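Local coordinates for protein Non-ribosomal peptide synthetase (Streptomyces halstedii, PDB 3WV4) that belongs to the ANL clan of AMP-binding enzymes and is the N-terminal domain of a non-ribosomal peptide synthetase, at residues W71-L76 and I254-G259; S84-G89 and D169-D174; I138-P143 and L198-G203; Q216-A221 and G248-L253; T371-D376 and A420-T425. One frame throughout, in Å; residues are numbered along the deposited sequence.

Overall arrangement
Interactions 1 and 4 both use helix 246-258, at adjoining segments, and their centres are about 14 Å apart. Interaction 4 is deep in the core, its centre about 6 Å from that of the chain. Interactions 1 and 2 both use helix 73-89. They also touch, with Trp71 CH2 3.9 Å from Trp172 CZ2. Interaction 3 does not touch interaction 4, but their nearest atoms are only about 5 Å apart. Interaction 5 joins two strands of the large mixed sheet towards the C-terminal end. Its centre is about 43 Å from that of interaction 2, and the two lie on opposite sides of the chain's centre.

Interaction 1. Residues W71-L76 and I254-G259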
# COMPACT_ATOMS: atom_id res chain seq x y z
N TRP A 71 -8.68 -17.39 -0.18
CA TRP A 71 -8.66 -17.58 1.28
C TRP A 71 -9.72 -16.74 1.97
O TRP A 71 -9.94 -15.58 1.60
CB TRP A 71 -7.34 -17.10 1.89
CG TRP A 71 -6.18 -17.99 1.74
CD1 TRP A 71 -6.19 -19.33 1.39
CD2 TRP A 71 -4.81 -17.66 2.01
NE1 TRP A 71 -4.93 -19.80 1.40
CE2 TRP A 71 -4.06 -18.81 1.77
CE3 TRP A 71 -4.15 -16.48 2.36
CZ2 TRP A 71 -2.69 -18.83 1.90
CZ3 TRP A 71 -2.81 -16.50 2.50
CH2 TRP A 71 -2.08 -17.66 2.26
N THR A 72 -10.36 -17.33 2.96
CA THR A 72 -11.22 -16.59 3.86
C THR A 72 -10.36 -15.84 4.85
O THR A 72 -9.18 -16.06 4.92
CB THR A 72 -12.12 -17.52 4.67
OG1 THR A 72 -11.31 -18.32 5.52
CG2 THR A 72 -12.94 -18.41 3.76
N TYR A 73 -10.96 -14.98 5.65
CA TYR A 73 -10.20 -14.27 6.70
C TYR A 73 -9.61 -15.23 7.69
O TYR A 73 -8.46 -15.03 8.12
CB TYR A 73 -11.03 -13.18 7.39
CG TYR A 73 -10.98 -11.93 6.61
CD1 TYR A 73 -11.96 -11.61 5.72
CD2 TYR A 73 -9.84 -11.11 6.66
CE1 TYR A 73 -11.85 -10.48 4.94
CE2 TYR A 73 -9.73 -9.99 5.89
CZ TYR A 73 -10.73 -9.67 5.04
OH TYR A 73 -10.62 -8.54 4.25
N GLN A 74 -10.33 -16.30 8.01
CA GLN A 74 -9.76 -17.34 8.86
C GLN A 74 -8.52 -17.96 8.26
O GLN A 74 -7.52 -18.08 8.94
CB GLN A 74 -10.78 -18.46 9.17
CG GLN A 74 -10.24 -19.47 10.16
CD GLN A 74 -10.13 -18.90 11.55
OE1 GLN A 74 -9.02 -18.63 12.05
NE2 GLN A 74 -11.27 -18.72 12.21
N GLU A 75 -8.60 -18.33 6.99
CA GLU A 75 -7.46 -18.94 6.30
C GLU A 75 -6.29 -18.01 6.28
O GLU A 75 -5.19 -18.42 6.53
CB GLU A 75 -7.83 -19.39 4.88
CG GLU A 75 -8.73 -20.64 4.85
CD GLU A 75 -9.29 -20.92 3.47
OE1 GLU A 75 -10.01 -20.07 2.92
OE2 GLU A 75 -8.92 -21.97 2.90
N LEU A 76 -6.55 -16.74 6.00
CA LEU A 76 -5.44 -15.77 5.94
C LEU A 76 -4.75 -15.68 7.28
O LEU A 76 -3.54 -15.59 7.37
CB LEU A 76 -5.96 -14.39 5.50
CG LEU A 76 -4.93 -13.29 5.59
CD1 LEU A 76 -3.70 -13.62 4.77
CD2 LEU A 76 -5.57 -11.98 5.10
N ILE A 254 -6.61 -1.85 3.67
CA ILE A 254 -7.95 -1.32 3.73
C ILE A 254 -9.00 -2.44 3.53
O ILE A 254 -10.06 -2.41 4.20
CB ILE A 254 -8.13 -0.19 2.73
CG1 ILE A 254 -7.30 1.01 3.20
CG2 ILE A 254 -9.61 0.16 2.61
CD1 ILE A 254 -6.98 1.99 2.14
N SER A 255 -8.75 -3.38 2.64
CA SER A 255 -9.66 -4.52 2.54
C SER A 255 -9.72 -5.19 3.86
O SER A 255 -10.78 -5.51 4.32
CB SER A 255 -9.28 -5.55 1.48
OG SER A 255 -8.97 -4.90 0.28
N THR A 256 -8.58 -5.38 4.48
CA THR A 256 -8.54 -6.09 5.76
C THR A 256 -9.24 -5.28 6.86
O THR A 256 -10.03 -5.82 7.63
CB THR A 256 -7.10 -6.46 6.10
OG1 THR A 256 -6.52 -7.18 4.99
CG2 THR A 256 -7.06 -7.32 7.30
N LEU A 257 -9.05 -3.98 6.87
CA LEU A 257 -9.70 -3.08 7.87
C LEU A 257 -11.20 -3.23 7.81
O LEU A 257 -11.85 -3.32 8.83
CB LEU A 257 -9.29 -1.62 7.61
CG LEU A 257 -10.04 -0.50 8.29
CD1 LEU A 257 -9.87 -0.54 9.81
CD2 LEU A 257 -9.49 0.83 7.78
N THR A 258 -11.76 -3.33 6.61
CA THR A 258 -13.17 -3.26 6.46
C THR A 258 -13.83 -4.63 6.22
O THR A 258 -15.01 -4.70 6.23
CB THR A 258 -13.54 -2.40 5.22
OG1 THR A 258 -12.94 -2.99 4.05
CG2 THR A 258 -13.03 -0.98 5.39
N GLY A 259 -13.08 -5.70 6.00
CA GLY A 259 -13.71 -7.01 5.73
C GLY A 259 -13.99 -7.28 4.28
O GLY A 259 -14.57 -8.30 3.90
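The contact belongs to two helix ends: Tyr73, in the first turn of helix 73-89, meets Ser255, Thr256 and Gly259 at the C-terminal end of helix 246-258. The tyrosine does most of the touching. Its hydroxyl OH comes to 3.0 Å from Ser255 O, but its hydrogen-bond partner is the backbone oxygen of Ala260, just past the helix. One long edge of the ring faces Thr256, where CE2 is 4.0 Å from Thr256 CG2 and the methyl lies near the ring plane. On the other side of the hydroxyl, Tyr73 CE1 comes to 3.6 Å from Gly259 O, obliquely to the ring. Gly259 is the first residue to leave the helix. Its phi is positive, 89°, a backbone shape that glycine adopts easily. Thr256 meets the tyrosine with its methyl and its CA. OG1 stands beside the backbone N (chi1 -54°), which leaves CG2 anti to that N and on the tyrosine's side; OG1 bonds Val252 O and Tyr113 OH.

The start of helix 73-89 is closed by a capping box. Glu75 N donates to Thr72 OG1 at 3.1 Å, and Thr72 N donates to Glu75 OE1 at 2.8 Å. Both bonds are nearly straight. Tyr73 lies between the two capping residues, so the box is consistent with a well-defined first turn.

All four touching residues are buried. Ring carbons pack on the Thr256 methyl and on the backbone of the helix end, while the buried hydroxyl is satisfied by Ala260 O.

Interaction 2. Residues S84-G89 and D169-D174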
# COMPACT_ATOMS: atom_id res chain seq x y z
N SER A 84 4.45 -16.63 10.92
CA SER A 84 5.11 -16.13 12.10
C SER A 84 5.95 -17.26 12.80
O SER A 84 7.08 -17.02 13.24
CB SER A 84 4.11 -15.52 13.08
OG SER A 84 3.45 -14.39 12.53
N ALA A 85 5.41 -18.48 12.90
CA ALA A 85 6.14 -19.57 13.56
C ALA A 85 7.37 -19.91 12.77
O ALA A 85 8.39 -20.24 13.33
CB ALA A 85 5.28 -20.79 13.69
N TRP A 86 7.30 -19.79 11.45
CA TRP A 86 8.46 -19.98 10.64
C TRP A 86 9.51 -18.94 10.94
O TRP A 86 10.69 -19.25 10.98
CB TRP A 86 8.05 -19.89 9.17
CG TRP A 86 9.09 -20.23 8.23
CD1 TRP A 86 9.35 -21.47 7.74
CD2 TRP A 86 9.95 -19.32 7.54
NE1 TRP A 86 10.39 -21.40 6.81
CE2 TRP A 86 10.78 -20.10 6.68
CE3 TRP A 86 10.16 -17.94 7.62
CZ2 TRP A 86 11.75 -19.53 5.86
CZ3 TRP A 86 11.12 -17.36 6.80
CH2 TRP A 86 11.93 -18.16 5.95
N LEU A 87 9.11 -17.67 11.07
CA LEU A 87 10.08 -16.66 11.46
C LEU A 87 10.71 -17.04 12.79
O LEU A 87 11.92 -17.01 12.93
CB LEU A 87 9.42 -15.28 11.57
CG LEU A 87 8.99 -14.67 10.23
CD1 LEU A 87 8.26 -13.36 10.43
CD2 LEU A 87 10.18 -14.48 9.31
N ASP A 88 9.88 -17.39 13.76
CA ASP A 88 10.37 -17.78 15.07
C ASP A 88 11.38 -18.93 14.93
O ASP A 88 12.44 -18.93 15.56
CB ASP A 88 9.20 -18.21 15.96
CG ASP A 88 8.28 -17.05 16.35
OD1 ASP A 88 8.79 -15.91 16.40
OD2 ASP A 88 7.07 -17.31 16.62
N GLY A 89 11.05 -19.90 14.08
CA GLY A 89 11.90 -21.08 13.84
C GLY A 89 13.24 -20.70 13.28
O GLY A 89 14.24 -21.33 13.58
N ASP A 169 7.92 -21.50 -2.57
CA ASP A 169 7.37 -22.86 -2.62
C ASP A 169 8.02 -23.75 -1.61
O ASP A 169 7.36 -24.38 -0.81
CB ASP A 169 7.65 -23.44 -3.99
CG ASP A 169 7.20 -22.49 -5.10
OD1 ASP A 169 5.96 -22.35 -5.29
OD2 ASP A 169 8.10 -21.84 -5.74
N SER A 170 9.34 -23.82 -1.64
CA SER A 170 9.99 -24.70 -0.75
C SER A 170 9.53 -24.36 0.67
O SER A 170 9.02 -25.23 1.41
CB SER A 170 11.51 -24.67 -0.95
OG SER A 170 12.15 -23.81 -0.02
N LEU A 171 9.69 -23.10 1.08
CA LEU A 171 9.37 -22.77 2.47
C LEU A 171 7.89 -22.88 2.79
O LEU A 171 7.53 -23.06 3.94
CB LEU A 171 9.86 -21.41 2.93
CG LEU A 171 9.01 -20.19 2.54
CD1 LEU A 171 7.97 -19.87 3.61
CD2 LEU A 171 9.90 -18.99 2.29
N TRP A 172 7.03 -22.76 1.80
CA TRP A 172 5.61 -22.93 2.04
C TRP A 172 5.27 -24.33 2.53
O TRP A 172 4.35 -24.48 3.28
CB TRP A 172 4.73 -22.53 0.83
CG TRP A 172 3.40 -21.96 1.30
CD1 TRP A 172 2.17 -22.54 1.17
CD2 TRP A 172 3.21 -20.72 1.99
NE1 TRP A 172 1.23 -21.72 1.76
CE2 TRP A 172 1.84 -20.61 2.28
CE3 TRP A 172 4.07 -19.70 2.43
CZ2 TRP A 172 1.31 -19.52 2.96
CZ3 TRP A 172 3.54 -18.60 3.09
CH2 TRP A 172 2.18 -18.53 3.37
N ALA A 173 6.04 -25.36 2.12
CA ALA A 173 5.79 -26.70 2.65
C ALA A 173 5.81 -26.70 4.17
O ALA A 173 4.93 -27.27 4.82
CB ALA A 173 6.82 -27.71 2.11
N ASP A 174 6.83 -26.06 4.73
CA ASP A 174 6.95 -25.93 6.18
C ASP A 174 5.84 -25.13 6.78
O ASP A 174 5.35 -25.49 7.84
CB ASP A 174 8.30 -25.27 6.54
CG ASP A 174 9.48 -26.14 6.14
OD1 ASP A 174 9.31 -27.40 6.11
OD2 ASP A 174 10.56 -25.56 5.86
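The indole of Trp86 has Leu171 CD1 over one face and Asp174 CB at its edge, near the ring plane. The leucine methyl stands 4.1 Å above the plane, offset toward the rim. Leu171 CB lies on the same side of the ring plane as CD1, near the NE1 end: 3.9 Å from Trp86 NE1 and 4.0 Å from Trp86 CZ2. Leu171 CD2 also reaches Trp86 CZ2, at 4.1 Å. The two side chains cross at about a right angle. Further along the edge, Trp86 CD1 is 4.1 Å from Asp174 CB. The carboxylate of Asp174 is turned nearly coplanar with the indole, the planes 27° apart.

Trp86 CG is anti to the backbone N (chi1 -172°), which carries the ring out across the gap between the helices. Leu171 CG lies between its own N and carbonyl carbon (chi1 80°), an uncommon place for a helical leucine. No hydrogen bond joins the two segments.

Other groups complete the setting. Tyr166 meets the Trp86 ring edge-to-face, and Phe83 meets it at a shallow angle between planes. Asp174 OD1 makes a salt bridge to Arg177 in its own helix.

This is side-chain packing between two helices, 73-89 and 168-180. The second helix follows directly after strand 165-167, an outermost strand of the parallel sheet. The contact is helix-helix packing beside the parallel sheet of an alpha/beta fold, with a tryptophan set between the helices.

Interaction 3. Residues I138-P143 and L198-G203; sequences IADADP and LIYTSG
Tyr200 OH donates a hydrogen bond to Asp140 OD2, 2.6 Å away. The oxygen receives it on its anti lone pair, away from the other carboxylate oxygen. OD2 lies at the edge of the tyrosine ring, near the ring plane, while the carboxylate itself stands almost upright to it, the planes 82° apart. Ala141 fills in beside the hydroxyl. Its CB is 3.6 Å from Tyr200 OH and 4.2 Å from Tyr200 CE2. The backbone N of Ala141 is also close to the hydroxyl, but the angle is too poor for a bond.

Asp140 CG is anti to the backbone N (chi1 -172°), which sends the carboxylate toward the strand from the last turn of helix 131-141. Around this end, Asp140 O accepts from Trp402 NE1 and Ala141 O from Arg97 NE. Val123 of strand 121-124 and Ala210 of strand 210-214 also touch Tyr200. Tyr200 ends strand 195-200, and Thr201, Ser202 and Gly203 begin the Ser/Thr/Gly signature loop characteristic of AMP-binding enzymes.

The single short bond ties the helix end to the strand that leads into this loop. A carboxylate acceptor would probably strengthen the phenol's bond, and the alanine methyl adds apolar contact beside it.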
# COMPACT_ATOMS: atom_id res chain seq x y z
N ILE A 138 19.29 -4.43 -0.99
CA ILE A 138 19.36 -5.46 0.02
C ILE A 138 20.34 -5.12 1.12
O ILE A 138 20.01 -5.22 2.30
CB ILE A 138 19.67 -6.82 -0.60
CG1 ILE A 138 18.48 -7.22 -1.47
CG2 ILE A 138 20.01 -7.87 0.46
CD1 ILE A 138 18.57 -8.58 -2.10
N ALA A 139 21.54 -4.68 0.74
CA ALA A 139 22.53 -4.22 1.72
C ALA A 139 22.03 -2.99 2.47
O ALA A 139 22.26 -2.86 3.66
CB ALA A 139 23.89 -3.90 1.05
N ASP A 140 21.37 -2.07 1.81
CA ASP A 140 20.82 -0.94 2.59
C ASP A 140 19.78 -1.46 3.63
O ASP A 140 19.78 -1.04 4.79
CB ASP A 140 20.20 0.10 1.70
CG ASP A 140 19.80 1.36 2.47
OD1 ASP A 140 20.73 2.09 2.82
OD2 ASP A 140 18.57 1.60 2.73
N ALA A 141 18.95 -2.43 3.23
CA ALA A 141 17.90 -2.98 4.13
C ALA A 141 18.50 -3.78 5.22
O ALA A 141 17.93 -3.89 6.35
CB ALA A 141 16.95 -3.85 3.36
N ASP A 142 19.63 -4.41 4.91
CA ASP A 142 20.37 -5.16 5.92
C ASP A 142 19.48 -6.23 6.59
O ASP A 142 19.37 -6.27 7.83
CB ASP A 142 21.01 -4.18 6.93
CG ASP A 142 21.90 -4.86 7.99
OD1 ASP A 142 22.44 -5.96 7.74
OD2 ASP A 142 22.01 -4.26 9.09
N PRO A 143 18.88 -7.13 5.81
CA PRO A 143 17.93 -8.09 6.41
C PRO A 143 18.59 -9.35 6.97
O PRO A 143 19.77 -9.53 6.87
CB PRO A 143 17.07 -8.49 5.23
CG PRO A 143 18.06 -8.52 4.11
CD PRO A 143 19.03 -7.38 4.37
N LEU A 198 9.52 -1.16 5.18
CA LEU A 198 10.41 -0.24 4.48
C LEU A 198 10.00 -0.20 3.05
O LEU A 198 9.92 -1.22 2.38
CB LEU A 198 11.90 -0.69 4.50
CG LEU A 198 12.60 -0.87 5.85
CD1 LEU A 198 14.10 -1.05 5.64
CD2 LEU A 198 12.34 0.31 6.81
N ILE A 199 9.73 0.99 2.57
CA ILE A 199 9.32 1.12 1.19
C ILE A 199 10.40 1.81 0.43
O ILE A 199 10.61 3.02 0.62
CB ILE A 199 8.08 1.99 1.05
CG1 ILE A 199 6.88 1.36 1.75
CG2 ILE A 199 7.77 2.24 -0.42
CD1 ILE A 199 6.34 0.14 1.01
N TYR A 200 11.08 1.09 -0.46
CA TYR A 200 12.17 1.69 -1.23
C TYR A 200 11.58 2.54 -2.33
O TYR A 200 10.86 2.04 -3.15
CB TYR A 200 13.14 0.60 -1.73
CG TYR A 200 14.16 0.31 -0.67
CD1 TYR A 200 15.31 1.07 -0.56
CD2 TYR A 200 13.95 -0.67 0.29
CE1 TYR A 200 16.24 0.83 0.44
CE2 TYR A 200 14.86 -0.91 1.30
CZ TYR A 200 16.02 -0.17 1.36
OH TYR A 200 16.93 -0.36 2.36
N THR A 201 11.87 3.83 -2.33
CA THR A 201 11.44 4.77 -3.41
C THR A 201 12.56 5.09 -4.47
O THR A 201 12.29 5.58 -5.56
CB THR A 201 11.04 6.12 -2.78
OG1 THR A 201 12.14 6.62 -2.01
CG2 THR A 201 9.85 5.91 -1.86
N SER A 202 13.79 4.76 -4.17
CA SER A 202 14.90 5.07 -5.10
C SER A 202 14.97 4.14 -6.33
O SER A 202 14.84 2.95 -6.26
CB SER A 202 16.18 4.96 -4.34
OG SER A 202 16.21 3.78 -3.58
N GLY A 203 15.20 4.75 -7.48
CA GLY A 203 15.38 4.00 -8.72
C GLY A 203 16.81 3.47 -8.86
O GLY A 203 17.70 3.68 -8.00

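Interaction 4. Residues Q216-A221 and G248-L253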
# COMPACT_ATOMS: atom_id res chain seq x y z
N GLN A 216 1.84 2.39 13.62
CA GLN A 216 0.70 3.28 13.87
C GLN A 216 0.38 4.17 12.71
O GLN A 216 -0.78 4.48 12.48
CB GLN A 216 0.92 4.30 14.99
CG GLN A 216 2.12 4.23 15.83
CD GLN A 216 2.14 5.33 16.89
OE1 GLN A 216 3.17 5.94 17.14
NE2 GLN A 216 1.00 5.59 17.49
N GLN A 217 1.41 4.73 12.08
CA GLN A 217 1.20 5.62 10.94
C GLN A 217 0.43 4.86 9.84
O GLN A 217 -0.46 5.40 9.19
CB GLN A 217 2.53 6.10 10.37
CG GLN A 217 3.15 7.29 11.05
CD GLN A 217 4.08 6.90 12.18
OE1 GLN A 217 3.82 5.96 12.92
NE2 GLN A 217 5.18 7.59 12.30
N ILE A 218 0.79 3.59 9.65
CA ILE A 218 0.24 2.79 8.58
C ILE A 218 -1.23 2.59 8.84
O ILE A 218 -2.05 2.87 7.99
CB ILE A 218 0.96 1.41 8.42
CG1 ILE A 218 2.40 1.59 7.85
CG2 ILE A 218 0.23 0.51 7.43
CD1 ILE A 218 3.21 0.29 7.89
N VAL A 219 -1.57 2.17 10.05
CA VAL A 219 -2.94 1.92 10.40
C VAL A 219 -3.68 3.21 10.33
O VAL A 219 -4.81 3.26 9.79
CB VAL A 219 -3.03 1.31 11.79
CG1 VAL A 219 -4.46 1.18 12.29
CG2 VAL A 219 -2.40 -0.09 11.78
N PHE A 220 -3.08 4.29 10.84
CA PHE A 220 -3.77 5.58 10.79
C PHE A 220 -4.06 5.98 9.37
O PHE A 220 -5.19 6.31 9.01
CB PHE A 220 -2.94 6.70 11.45
CG PHE A 220 -3.53 8.02 11.19
CD1 PHE A 220 -4.60 8.42 11.92
CD2 PHE A 220 -3.13 8.77 10.11
CE1 PHE A 220 -5.25 9.60 11.65
CE2 PHE A 220 -3.76 9.99 9.83
CZ PHE A 220 -4.83 10.38 10.60
N ALA A 221 -3.04 5.95 8.51
CA ALA A 221 -3.27 6.34 7.14
C ALA A 221 -4.32 5.47 6.48
O ALA A 221 -5.14 5.97 5.73
CB ALA A 221 -1.96 6.35 6.31
N GLY A 248 -0.74 -0.87 -3.80
CA GLY A 248 -1.36 -2.18 -3.57
C GLY A 248 -1.33 -2.63 -2.11
O GLY A 248 -2.27 -3.27 -1.63
N LEU A 249 -0.27 -2.32 -1.41
CA LEU A 249 -0.18 -2.70 -0.01
C LEU A 249 -1.37 -2.20 0.82
O LEU A 249 -1.88 -2.91 1.68
CB LEU A 249 1.13 -2.15 0.58
CG LEU A 249 2.01 -2.92 1.60
CD1 LEU A 249 2.42 -2.09 2.81
CD2 LEU A 249 1.47 -4.27 2.02
N TYR A 250 -1.77 -0.96 0.57
CA TYR A 250 -2.84 -0.34 1.32
C TYR A 250 -4.18 -0.81 0.88
O TYR A 250 -5.19 -0.63 1.58
CB TYR A 250 -2.78 1.18 1.27
CG TYR A 250 -1.84 1.76 2.29
CD1 TYR A 250 -2.30 2.35 3.42
CD2 TYR A 250 -0.47 1.66 2.09
CE1 TYR A 250 -1.42 2.90 4.33
CE2 TYR A 250 0.43 2.18 2.99
CZ TYR A 250 -0.04 2.80 4.12
OH TYR A 250 0.85 3.32 5.03
N LYS A 251 -4.22 -1.41 -0.29
CA LYS A 251 -5.44 -2.07 -0.69
C LYS A 251 -5.55 -3.37 0.09
O LYS A 251 -6.65 -3.73 0.48
CB LYS A 251 -5.59 -2.10 -2.23
CG LYS A 251 -5.89 -0.66 -2.87
CD LYS A 251 -6.23 0.64 -1.92
CE LYS A 251 -5.15 1.77 -1.86
NZ LYS A 251 -5.49 3.30 -1.85
N VAL A 252 -4.43 -4.01 0.42
CA VAL A 252 -4.44 -5.17 1.36
C VAL A 252 -4.92 -4.70 2.75
O VAL A 252 -5.77 -5.32 3.37
CB VAL A 252 -3.05 -5.77 1.56
CG1 VAL A 252 -3.06 -6.87 2.61
CG2 VAL A 252 -2.48 -6.29 0.26
N LEU A 253 -4.38 -3.57 3.22
CA LEU A 253 -4.75 -3.07 4.55
C LEU A 253 -6.17 -2.62 4.65
O LEU A 253 -6.90 -2.96 5.63
CB LEU A 253 -3.85 -1.94 4.97
CG LEU A 253 -2.37 -2.35 5.05
CD1 LEU A 253 -1.45 -1.12 4.99
CD2 LEU A 253 -2.17 -3.11 6.31
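Helices 216-221 and 248-253 cross steeply, with 76° between their directions and axes 10.7 Å apart, and Ile218 faces Tyr250 where their CA atoms come nearest. The tyrosine reaches over with its hydroxyl end. Its OH is 3.6 Å from Ile218 CA and 3.7 Å from Ile218 CG1. Farther back on the ring, Tyr250 CE1 is 3.7 Å from Ile218 O and 4.0 Å from Ala221 CB. The isoleucine and tyrosine side chains meet at about a right angle.

Leu253 sits one turn after Tyr250 and adds a second layer. Its CD1 lies over the centre of the Tyr250 ring, 3.8 Å above the plane. The same methyl presses on Ile218 CG2 at 3.4 Å, tighter than usual for two carbons. Ile218 CG1 stands beside the backbone N (chi1 -71°), which puts CG2 anti to N, where it meets both Leu253 and the tyrosine.

Val47 of helix 47-57 covers Ile218 and Leu253, and Phe112 of helix 106-116 also packs on Leu253. All four touching residues are buried. No hydrogen bond crosses between the two segments. Across them the contact rests on shape and van der Waals fit, with no polar bond to set its direction.

Interaction 5. Residues T371-D376 and A420-T425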
# COMPACT_ATOMS: atom_id res chain seq x y z
N THR A 371 -2.98 17.86 8.48
CA THR A 371 -3.00 19.28 8.11
C THR A 371 -2.08 19.51 6.93
O THR A 371 -0.95 19.02 6.94
CB THR A 371 -2.51 20.14 9.31
OG1 THR A 371 -3.51 20.08 10.34
CG2 THR A 371 -2.33 21.57 8.92
N ILE A 372 -2.56 20.25 5.93
CA ILE A 372 -1.72 20.70 4.86
C ILE A 372 -1.46 22.20 5.09
O ILE A 372 -2.41 22.98 5.20
CB ILE A 372 -2.43 20.59 3.48
CG1 ILE A 372 -2.79 19.16 3.06
CG2 ILE A 372 -1.61 21.26 2.42
CD1 ILE A 372 -1.81 18.20 3.63
N GLU A 373 -0.20 22.63 5.12
CA GLU A 373 0.08 24.09 5.11
C GLU A 373 1.01 24.44 4.00
O GLU A 373 1.95 23.68 3.68
CB GLU A 373 0.72 24.54 6.41
CG GLU A 373 -0.14 24.41 7.64
CD GLU A 373 0.71 24.15 8.85
OE1 GLU A 373 1.52 23.18 8.81
OE2 GLU A 373 0.60 24.91 9.82
N ILE A 374 0.77 25.61 3.43
CA ILE A 374 1.59 26.13 2.36
C ILE A 374 2.60 27.13 2.98
O ILE A 374 2.18 28.11 3.57
CB ILE A 374 0.71 26.84 1.34
CG1 ILE A 374 -0.42 25.95 0.82
CG2 ILE A 374 1.52 27.31 0.15
CD1 ILE A 374 0.03 24.67 0.17
N LEU A 375 3.90 26.86 2.87
CA LEU A 375 4.94 27.73 3.48
C LEU A 375 5.73 28.58 2.46
O LEU A 375 5.93 28.13 1.33
CB LEU A 375 5.93 26.85 4.23
CG LEU A 375 5.32 26.06 5.39
CD1 LEU A 375 6.39 25.47 6.30
CD2 LEU A 375 4.34 26.92 6.20
N ASP A 376 6.13 29.81 2.85
CA ASP A 376 7.00 30.67 2.00
C ASP A 376 8.44 30.20 2.09
O ASP A 376 8.74 29.22 2.78
CB ASP A 376 6.90 32.21 2.34
CG ASP A 376 7.40 32.58 3.78
OD1 ASP A 376 8.47 32.11 4.21
OD2 ASP A 376 6.72 33.37 4.47
N ALA A 420 10.84 14.16 11.66
CA ALA A 420 10.23 15.19 12.47
C ALA A 420 8.80 15.39 12.03
O ALA A 420 8.32 14.74 11.10
CB ALA A 420 10.99 16.47 12.33
N MET A 421 8.13 16.29 12.74
CA MET A 421 6.71 16.43 12.66
C MET A 421 6.19 17.19 11.43
O MET A 421 5.01 17.21 11.25
CB MET A 421 6.16 17.06 13.98
CG MET A 421 6.52 18.54 14.18
SD MET A 421 6.12 19.28 15.78
CE MET A 421 7.39 18.62 16.87
N ARG A 422 7.03 17.83 10.60
CA ARG A 422 6.50 18.49 9.39
C ARG A 422 7.18 18.00 8.15
O ARG A 422 8.40 18.11 8.02
CB ARG A 422 6.59 20.01 9.46
CG ARG A 422 6.34 20.71 8.12
CD ARG A 422 5.54 22.00 8.26
NE ARG A 422 5.79 22.68 9.52
CZ ARG A 422 4.90 23.42 10.17
NH1 ARG A 422 3.68 23.57 9.68
NH2 ARG A 422 5.23 23.99 11.33
N LEU A 423 6.40 17.40 7.26
CA LEU A 423 6.96 16.90 6.00
C LEU A 423 6.94 17.99 4.98
O LEU A 423 5.89 18.57 4.70
CB LEU A 423 6.15 15.72 5.46
CG LEU A 423 6.51 15.26 4.06
CD1 LEU A 423 7.88 14.61 4.08
CD2 LEU A 423 5.42 14.35 3.48
N HIS A 424 8.10 18.25 4.39
CA HIS A 424 8.23 19.21 3.29
C HIS A 424 8.33 18.41 2.02
O HIS A 424 9.30 17.68 1.81
CB HIS A 424 9.51 20.05 3.50
CG HIS A 424 9.42 21.00 4.66
ND1 HIS A 424 9.29 22.36 4.50
CD2 HIS A 424 9.43 20.77 5.99
CE1 HIS A 424 9.22 22.93 5.69
NE2 HIS A 424 9.30 21.98 6.61
N THR A 425 7.34 18.57 1.15
CA THR A 425 7.20 17.66 0.02
C THR A 425 8.07 17.98 -1.19
O THR A 425 8.24 17.14 -2.08
CB THR A 425 5.76 17.70 -0.51
OG1 THR A 425 5.51 18.99 -1.08
CG2 THR A 425 4.73 17.38 0.62
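Glu373 and Leu375 point from strand 371-375 toward Arg422 and His424 on strand 422-425. The two strands are not hydrogen-bonded neighbours. Both pair antiparallel with strand 388-393 in a large mixed sheet, and their directions differ by 57°. The facing side chains meet over that intervening strand, where Thr391 touches Leu375, Arg422 and His424.

Arg422 CG is anti to the backbone N (chi1 167°), and bends at chi2 and chi3 turn the guanidinium toward the first strand. Opposite charges suit a salt bridge between Glu373 OE1 and Arg422 NH1, but the modelled atoms are too close, so the exact placing is doubtful. As modelled, and with that doubt, the carboxylate comes to the guanidinium edge, near its plane, and is 27° from coplanar with it. The two side chains run at about a right angle to each other.

Leu375 CD1 lies over one face of the guanidinium and 4.1 Å from Arg422 CD. One leucine methyl thus lies over one face of the group, while the acid is modelled at the edge. The Leu375 and His424 side chains cross at about a right angle. His424 ND1 is hydrogen-bonded to Glu389 OE1, which limits how its ring can turn. On the carbon between the two ring nitrogens, His424 CE1 comes within 3.9 Å of Leu375 CD1.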